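Local coordinates for protein aldose 1-epimerase (Escherichia coli, PDB 3NRE) that probably interconverts the alpha and beta anomers of aldose sugars, as aldose 1-epimerases (mutarotases) do, at residues A[21-26]-A[45-50]; A[149-154]-A[250-255]; A[193-198]-A[233-238]. All coordinates share one frame; numbering follows the deposited sequence. Where two conformers were deposited one is given.

Contact 1 (A[21-26]-A[45-50]); sequences GVIEGF and DASCFP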
# COMPACT_ATOMS: atom_id res chain seq x y z
N GLY A 21 -4.55 -8.45 7.72
CA GLY A 21 -3.86 -9.05 6.62
C GLY A 21 -2.48 -8.45 6.37
O GLY A 21 -2.04 -8.32 5.24
N VAL A 22 -1.83 -8.09 7.46
CA VAL A 22 -0.60 -7.34 7.40
C VAL A 22 0.62 -8.25 7.41
O VAL A 22 0.64 -9.30 8.04
CB VAL A 22 -0.50 -6.32 8.53
CG1 VAL A 22 -1.72 -5.37 8.52
CG2 VAL A 22 -0.32 -7.01 9.95
N ILE A 23 1.63 -7.82 6.69
CA ILE A 23 2.96 -8.42 6.84
C ILE A 23 3.55 -7.88 8.13
O ILE A 23 3.51 -6.67 8.36
CB ILE A 23 3.88 -8.07 5.68
CG1 ILE A 23 3.27 -8.63 4.40
CG2 ILE A 23 5.27 -8.71 5.82
CD1 ILE A 23 4.04 -8.32 3.11
N GLU A 24 4.09 -8.76 8.94
CA GLU A 24 4.78 -8.39 10.22
C GLU A 24 6.31 -8.52 10.17
O GLU A 24 7.00 -8.13 11.09
CB GLU A 24 4.20 -9.18 11.41
CG GLU A 24 2.75 -8.79 11.70
CD GLU A 24 2.57 -7.44 12.49
OE1 GLU A 24 3.58 -6.73 12.73
OE2 GLU A 24 1.42 -7.16 12.93
N GLY A 25 6.83 -9.08 9.08
CA GLY A 25 8.26 -9.11 8.83
C GLY A 25 8.57 -9.74 7.50
O GLY A 25 7.84 -10.60 7.04
N PHE A 26 9.66 -9.29 6.90
CA PHE A 26 10.21 -9.87 5.69
C PHE A 26 11.72 -9.70 5.79
O PHE A 26 12.22 -8.56 5.91
CB PHE A 26 9.64 -9.12 4.47
CG PHE A 26 10.08 -9.68 3.15
CD1 PHE A 26 10.32 -11.03 2.99
CD2 PHE A 26 10.17 -8.85 2.04
CE1 PHE A 26 10.72 -11.53 1.73
CE2 PHE A 26 10.56 -9.36 0.80
CZ PHE A 26 10.84 -10.67 0.63
N ASP A 45 1.72 -0.18 12.76
CA ASP A 45 2.94 -0.68 13.40
C ASP A 45 3.54 -1.88 12.66
O ASP A 45 4.55 -2.39 13.11
CB ASP A 45 2.68 -1.14 14.81
CG ASP A 45 2.31 -0.03 15.76
OD1 ASP A 45 2.76 1.13 15.56
OD2 ASP A 45 1.65 -0.39 16.78
N ALA A 46 2.92 -2.29 11.56
CA ALA A 46 3.32 -3.52 10.84
C ALA A 46 4.35 -3.22 9.75
O ALA A 46 4.88 -2.13 9.69
CB ALA A 46 2.11 -4.17 10.22
N SER A 47 4.68 -4.22 8.96
CA SER A 47 5.62 -4.06 7.83
C SER A 47 4.95 -3.60 6.53
O SER A 47 5.61 -3.01 5.68
CB SER A 47 6.32 -5.39 7.54
OG SER A 47 6.89 -5.89 8.70
N CYS A 48 3.67 -3.97 6.36
CA CYS A 48 2.90 -3.67 5.14
C CYS A 48 1.45 -3.95 5.42
O CYS A 48 1.13 -4.96 6.05
CB CYS A 48 3.34 -4.57 3.96
SG CYS A 48 2.57 -4.21 2.42
N PHE A 49 0.54 -3.13 4.86
CA PHE A 49 -0.88 -3.46 4.94
C PHE A 49 -1.55 -3.27 3.60
O PHE A 49 -1.07 -2.47 2.78
CB PHE A 49 -1.60 -2.68 6.08
CG PHE A 49 -1.53 -1.17 6.01
CD1 PHE A 49 -2.42 -0.46 5.24
CD2 PHE A 49 -0.66 -0.44 6.87
CE1 PHE A 49 -2.47 0.89 5.25
CE2 PHE A 49 -0.66 0.94 6.83
CZ PHE A 49 -1.58 1.61 6.02
N PRO A 50 -2.65 -3.99 3.36
CA PRO A 50 -3.34 -3.95 2.09
C PRO A 50 -4.31 -2.81 2.07
O PRO A 50 -4.79 -2.34 3.13
CB PRO A 50 -4.11 -5.27 2.06
CG PRO A 50 -4.41 -5.54 3.52
CD PRO A 50 -3.17 -5.05 4.25

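Contact 2 (A[149-154]-A[250-255]); sequences HPYFPL and FFCLEP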
# COMPACT_ATOMS: atom_id res chain seq x y z
N HIS A 149 0.71 -0.76 1.30
CA HIS A 149 1.38 0.27 2.06
C HIS A 149 2.57 -0.30 2.79
O HIS A 149 2.53 -0.50 4.02
CB HIS A 149 0.34 0.92 2.97
CG HIS A 149 0.78 2.17 3.64
ND1 HIS A 149 1.75 2.19 4.61
CD2 HIS A 149 0.29 3.44 3.57
CE1 HIS A 149 1.88 3.42 5.09
NE2 HIS A 149 0.99 4.19 4.49
N PRO A 150 3.65 -0.62 2.06
CA PRO A 150 4.83 -1.17 2.72
C PRO A 150 5.69 -0.11 3.38
O PRO A 150 5.85 1.01 2.85
CB PRO A 150 5.56 -1.89 1.58
CG PRO A 150 5.14 -1.18 0.37
CD PRO A 150 3.79 -0.65 0.59
N TYR A 151 6.29 -0.50 4.50
CA TYR A 151 7.22 0.29 5.23
C TYR A 151 8.62 -0.28 5.03
O TYR A 151 8.89 -1.44 5.41
CB TYR A 151 6.92 0.23 6.72
CG TYR A 151 5.61 0.88 7.15
CD1 TYR A 151 4.39 0.18 7.06
CD2 TYR A 151 5.59 2.14 7.70
CE1 TYR A 151 3.19 0.78 7.49
CE2 TYR A 151 4.39 2.71 8.15
CZ TYR A 151 3.23 2.04 8.01
OH TYR A 151 2.04 2.60 8.46
N PHE A 152 9.52 0.51 4.46
CA PHE A 152 10.90 0.08 4.22
C PHE A 152 11.87 0.72 5.21
O PHE A 152 11.67 1.85 5.61
CB PHE A 152 11.34 0.52 2.83
CG PHE A 152 10.58 -0.12 1.72
CD1 PHE A 152 10.95 -1.37 1.26
CD2 PHE A 152 9.48 0.49 1.18
CE1 PHE A 152 10.23 -2.01 0.26
CE2 PHE A 152 8.77 -0.13 0.14
CZ PHE A 152 9.16 -1.37 -0.34
N PRO A 153 12.98 0.03 5.54
CA PRO A 153 14.00 0.60 6.38
C PRO A 153 14.57 1.84 5.69
O PRO A 153 14.67 1.86 4.48
CB PRO A 153 15.07 -0.48 6.47
CG PRO A 153 14.42 -1.71 5.85
CD PRO A 153 13.29 -1.33 5.08
N LEU A 154 14.95 2.82 6.47
CA LEU A 154 15.60 4.00 5.90
C LEU A 154 16.94 4.25 6.51
O LEU A 154 17.06 4.32 7.73
CB LEU A 154 14.72 5.24 6.13
CG LEU A 154 15.14 6.58 5.54
CD1 LEU A 154 15.33 6.50 4.02
CD2 LEU A 154 14.13 7.71 5.85
N PHE A 250 12.45 4.65 8.85
CA PHE A 250 11.64 4.07 7.77
C PHE A 250 11.00 5.09 6.88
O PHE A 250 10.91 6.26 7.19
CB PHE A 250 10.51 3.14 8.28
CG PHE A 250 9.38 3.89 8.99
CD1 PHE A 250 8.34 4.48 8.27
CD2 PHE A 250 9.44 4.10 10.36
CE1 PHE A 250 7.30 5.22 8.95
CE2 PHE A 250 8.39 4.82 11.02
CZ PHE A 250 7.38 5.37 10.29
N PHE A 251 10.56 4.61 5.74
CA PHE A 251 9.75 5.40 4.79
C PHE A 251 8.82 4.44 4.09
O PHE A 251 9.00 3.25 4.17
CB PHE A 251 10.60 6.12 3.72
CG PHE A 251 11.14 5.21 2.67
CD1 PHE A 251 12.28 4.43 2.93
CD2 PHE A 251 10.52 5.09 1.41
CE1 PHE A 251 12.80 3.56 1.96
CE2 PHE A 251 11.02 4.24 0.44
CZ PHE A 251 12.18 3.47 0.72
N CYS A 252 7.79 4.97 3.43
CA CYS A 252 6.85 4.14 2.67
C CYS A 252 6.87 4.53 1.22
O CYS A 252 6.98 5.70 0.86
CB CYS A 252 5.44 4.29 3.17
SG CYS A 252 5.29 3.98 4.91
N LEU A 253 6.77 3.52 0.36
CA LEU A 253 6.54 3.74 -1.09
C LEU A 253 5.34 2.87 -1.35
O LEU A 253 5.45 1.64 -1.30
CB LEU A 253 7.74 3.34 -1.96
CG LEU A 253 7.61 3.72 -3.44
CD1 LEU A 253 9.00 3.78 -4.10
CD2 LEU A 253 6.64 2.77 -4.22
N GLU A 254 4.20 3.49 -1.63
CA GLU A 254 2.87 2.82 -1.61
C GLU A 254 2.29 2.70 -3.01
O GLU A 254 1.79 3.69 -3.55
CB GLU A 254 1.87 3.61 -0.78
CG GLU A 254 2.40 4.04 0.60
CD GLU A 254 1.58 5.21 1.22
OE1 GLU A 254 0.32 5.33 1.01
OE2 GLU A 254 2.29 5.97 1.91
N PRO A 255 2.30 1.50 -3.61
CA PRO A 255 1.69 1.36 -4.93
C PRO A 255 0.16 1.34 -4.88
O PRO A 255 -0.47 0.73 -3.98
CB PRO A 255 2.22 0.04 -5.43
CG PRO A 255 2.37 -0.75 -4.12
CD PRO A 255 2.88 0.24 -3.15

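Contact 3 (A[193-198]-A[233-238]); sequences APLPRQ and YFIFVS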
# COMPACT_ATOMS: atom_id res chain seq x y z
N ALA A 193 17.46 8.63 -6.09
CA ALA A 193 17.63 9.84 -5.30
C ALA A 193 17.41 9.50 -3.82
O ALA A 193 16.66 8.62 -3.52
CB ALA A 193 16.61 10.90 -5.74
N PRO A 194 18.03 10.28 -2.91
CA PRO A 194 17.77 10.06 -1.48
C PRO A 194 16.35 10.47 -1.08
O PRO A 194 15.72 11.29 -1.79
CB PRO A 194 18.79 10.99 -0.78
CG PRO A 194 19.08 12.09 -1.82
CD PRO A 194 18.98 11.39 -3.16
N LEU A 195 15.86 9.94 0.03
CA LEU A 195 14.63 10.46 0.61
C LEU A 195 14.96 11.78 1.29
O LEU A 195 15.98 11.89 1.98
CB LEU A 195 14.01 9.51 1.64
CG LEU A 195 13.20 8.28 1.18
CD1 LEU A 195 11.98 8.62 0.31
CD2 LEU A 195 14.15 7.25 0.48
N PRO A 196 14.09 12.79 1.14
CA PRO A 196 14.22 13.99 1.96
C PRO A 196 14.19 13.66 3.45
O PRO A 196 13.47 12.75 3.85
CB PRO A 196 12.94 14.79 1.62
CG PRO A 196 12.43 14.22 0.32
CD PRO A 196 12.95 12.83 0.20
N ARG A 197 14.93 14.42 4.25
CA ARG A 197 14.93 14.28 5.70
C ARG A 197 13.99 15.29 6.32
O ARG A 197 14.39 16.16 7.10
CB ARG A 197 16.36 14.46 6.26
CG ARG A 197 17.24 13.22 6.05
CD ARG A 197 16.42 11.98 6.36
NE ARG A 197 17.16 10.72 6.31
CZ ARG A 197 17.34 9.99 5.21
NH1 ARG A 197 16.89 10.40 4.03
NH2 ARG A 197 18.01 8.85 5.28
N GLN A 198 12.71 15.15 5.98
CA GLN A 198 11.63 16.01 6.43
C GLN A 198 10.33 15.32 6.02
O GLN A 198 10.34 14.39 5.21
CB GLN A 198 11.70 17.40 5.77
CG GLN A 198 11.66 17.36 4.25
CD GLN A 198 11.88 18.73 3.66
OE1 GLN A 198 12.98 19.04 3.19
NE2 GLN A 198 10.87 19.59 3.74
N TYR A 233 1.95 6.21 -7.15
CA TYR A 233 2.58 5.78 -5.88
C TYR A 233 2.55 6.97 -4.92
O TYR A 233 2.61 8.12 -5.35
CB TYR A 233 4.01 5.26 -6.10
CG TYR A 233 5.08 6.23 -6.60
CD1 TYR A 233 5.86 6.98 -5.72
CD2 TYR A 233 5.41 6.34 -7.97
CE1 TYR A 233 6.86 7.85 -6.19
CE2 TYR A 233 6.42 7.19 -8.41
CZ TYR A 233 7.12 7.94 -7.53
OH TYR A 233 8.13 8.78 -7.96
N PHE A 234 2.45 6.67 -3.62
CA PHE A 234 2.66 7.67 -2.57
C PHE A 234 4.00 7.43 -1.89
O PHE A 234 4.47 6.32 -1.76
CB PHE A 234 1.51 7.64 -1.50
CG PHE A 234 0.41 8.68 -1.71
CD1 PHE A 234 -0.54 8.50 -2.72
CD2 PHE A 234 0.32 9.81 -0.93
CE1 PHE A 234 -1.54 9.44 -2.93
CE2 PHE A 234 -0.69 10.73 -1.15
CZ PHE A 234 -1.61 10.55 -2.12
N ILE A 235 4.64 8.50 -1.46
CA ILE A 235 5.83 8.43 -0.64
C ILE A 235 5.43 9.03 0.70
O ILE A 235 4.83 10.13 0.76
CB ILE A 235 6.99 9.26 -1.19
CG1 ILE A 235 7.45 8.75 -2.54
CG2 ILE A 235 8.17 9.31 -0.20
CD1 ILE A 235 7.98 7.28 -2.56
N PHE A 236 5.80 8.34 1.77
CA PHE A 236 5.70 8.82 3.12
C PHE A 236 7.05 8.82 3.82
O PHE A 236 7.74 7.79 3.84
CB PHE A 236 4.68 7.95 3.91
CG PHE A 236 4.48 8.45 5.29
CD1 PHE A 236 4.01 9.73 5.48
CD2 PHE A 236 4.79 7.70 6.38
CE1 PHE A 236 3.85 10.23 6.74
CE2 PHE A 236 4.64 8.20 7.68
CZ PHE A 236 4.15 9.46 7.85
N VAL A 237 7.43 9.97 4.37
CA VAL A 237 8.54 10.15 5.32
C VAL A 237 7.91 10.93 6.47
O VAL A 237 7.26 11.96 6.26
CB VAL A 237 9.71 10.95 4.76
CG1 VAL A 237 10.84 11.05 5.82
CG2 VAL A 237 10.21 10.32 3.48
N SER A 238 8.11 10.44 7.68
CA SER A 238 7.54 11.11 8.86
C SER A 238 8.43 12.26 9.38
O SER A 238 9.33 12.72 8.69
CB SER A 238 7.21 10.02 9.90
OG SER A 238 6.31 10.47 10.90

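Contact 1 (A[21-26]-A[45-50])
Backbone hydrogen bonds at Ile23 set the pairing of 21-26 with 45-50. Ile23 N donates to Cys48 O at 3.0 Å, and Ile23 O accepts Ser47 N at 2.8 Å; Cys48 N, 3.4 Å from Ile23 O, adds a weak second bond. One carbonyl thus faces two successive amides, which defines a classic beta bulge on the later strand. The strand segments 22-26 and 48-50 run antiparallel, with axes at 169°, but they share just one bridge.

The apolar contacts divide between two branches of Val22. With CG1 anti to the carbonyl carbon (chi1 -56°), Val22 CG1 meets Phe49 CB at 3.6 Å while Val22 CG2 reaches Ala46 CB at 3.7 Å. Ile23 leaves the chain in a different direction from Val22, and its CD1 lies 3.9 Å from Cys48 CB.

Polar side chains are satisfied largely from outside the pair. Ser47 OG comes close to the Glu24-Gly25 peptide at a poor bonding angle, its hydrogen bond going instead to Arg35 O. Glu24 starts away from the other segment, but a bend at chi2 (-79°) folds its carboxylate back over Ala46, with Glu24 OE1 3.7 Å from Ala46 CA; the same oxygen accepts Lys39 N. Replacing Glu24 with an alanine would probably leave Lys39 N without this acceptor and uncover the Ala46 methyl.

A second classic bulge, Glu24 and Gly25 against Asp15, ties the earlier strand to strand 12-17. A single antiparallel bridge with a classic bulge therefore links strand 22-28, an inner strand of the four-stranded antiparallel sheet, side by side to strand 48-51 of the eight-stranded sheet, within the beta-sandwich fold expected of the galactose mutarotase clan.

Contact 2 (A[149-154]-A[250-255])
Cys252 SG lies over the face of the Tyr151 ring, 3.8 Å from its centroid, and also touches His149 CE1 at 3.5 Å. Setting SG anti to the carbonyl carbon (chi1 -54°) brings the sulfur to both rings, although it meets the histidine only obliquely. The edge of Tyr151 is turned toward the face of Phe250 in an offset edge-to-face pair with planes at 68°, and Tyr151 CD2 and Phe250 CD1 touch at 3.7 Å.

His149 and Glu254 lie side by side and point the same way. Glu254 CG covers one face of the imidazole, 4.0 Å from the ring centroid, in a CH-pi contact. His149 NE2 and Glu254 OE2 are badly angled for a bond; NE2 is hydrogen-bonded to a PEG molecule.

On the other side of the sheet, the Phe152 and Phe251 rings are nearly parallel (26°) but slid apart, so the closest touch is Phe152 CB on Phe251 CE1, at 3.5 Å. Reciprocal backbone bonds, Phe152 N to Phe251 O at 2.8 Å and Phe251 N to Phe152 O at 3.0 Å, fix this pair. Farther along, Pro150 offers no N-H, and its CG packs 3.3 Å from the buried, unbonded Leu253 O.

Strand 250-256 runs between 142-153 and 232-237. Strand 220-227 packs on the Phe152 and Leu253 side through Met224, while Arg35 makes cation-pi contacts with Tyr151 and Phe250.

Contact 3 (A[193-198]-A[233-238])
Pro196 O accepts a weak bond from Gln198 N at 3.3 Å and is met by a methyl of the other segment, Val237 CG1, at 3.7 Å. That same methyl presses on a second carbonyl, with Gln198 O 3.4 Å from Val237 CG1. No hydrogen bond crosses between the segments; even the nearest alpha carbons, those of Gln198 and Val237, are 6.7 Å apart, too far for a beta bridge.

Val237 supplies both methyls. CG1 stands anti to its backbone nitrogen (chi1 -178°) and goes to the carbonyls, while Val237 CG2 turns to Leu195 CD1 at 4.0 Å. Leu195 CD1 also meets Ile235 CG2 at 3.9 Å, so one leucine branch touches two side chains spaced two residues apart on the same strand face. Gln198 CB, by contrast, leaves the chain away from 233-238, and the residue touches through its backbone C and O.

Val200 adjoins both Ile235 and Val237, and Ile160 touches Leu195 and Ile235, extending the apolar patch. The arrangement is interlayer packing in a beta-sandwich: the connection from strand 193-194, at the edge of the nine-stranded sheet, crosses to strand 200-205 and lies over the inward side chains of its neighbour 232-237.

Contacts 1, 2 and 3 follow one another across the central sheet. Contact 2 lies in the middle, its centre 11 Å from that of contact 1 and 9 Å from that of contact 3, whereas contacts 1 and 3 are 19 Å apart and do not touch. Probable backbone hydrogen bonds make the joints: Ser47 O to Tyr151 N at 2.9 Å on one side, Glu254 N to Phe234 O at 2.8 Å on the other. A bound PEG, probably from the crystallisation liquor, lies about 4 Å from the Phe49 side chain and about 3 Å from that of Tyr151, so contacts 1 and 2 share a pocket that may correspond to the sugar site.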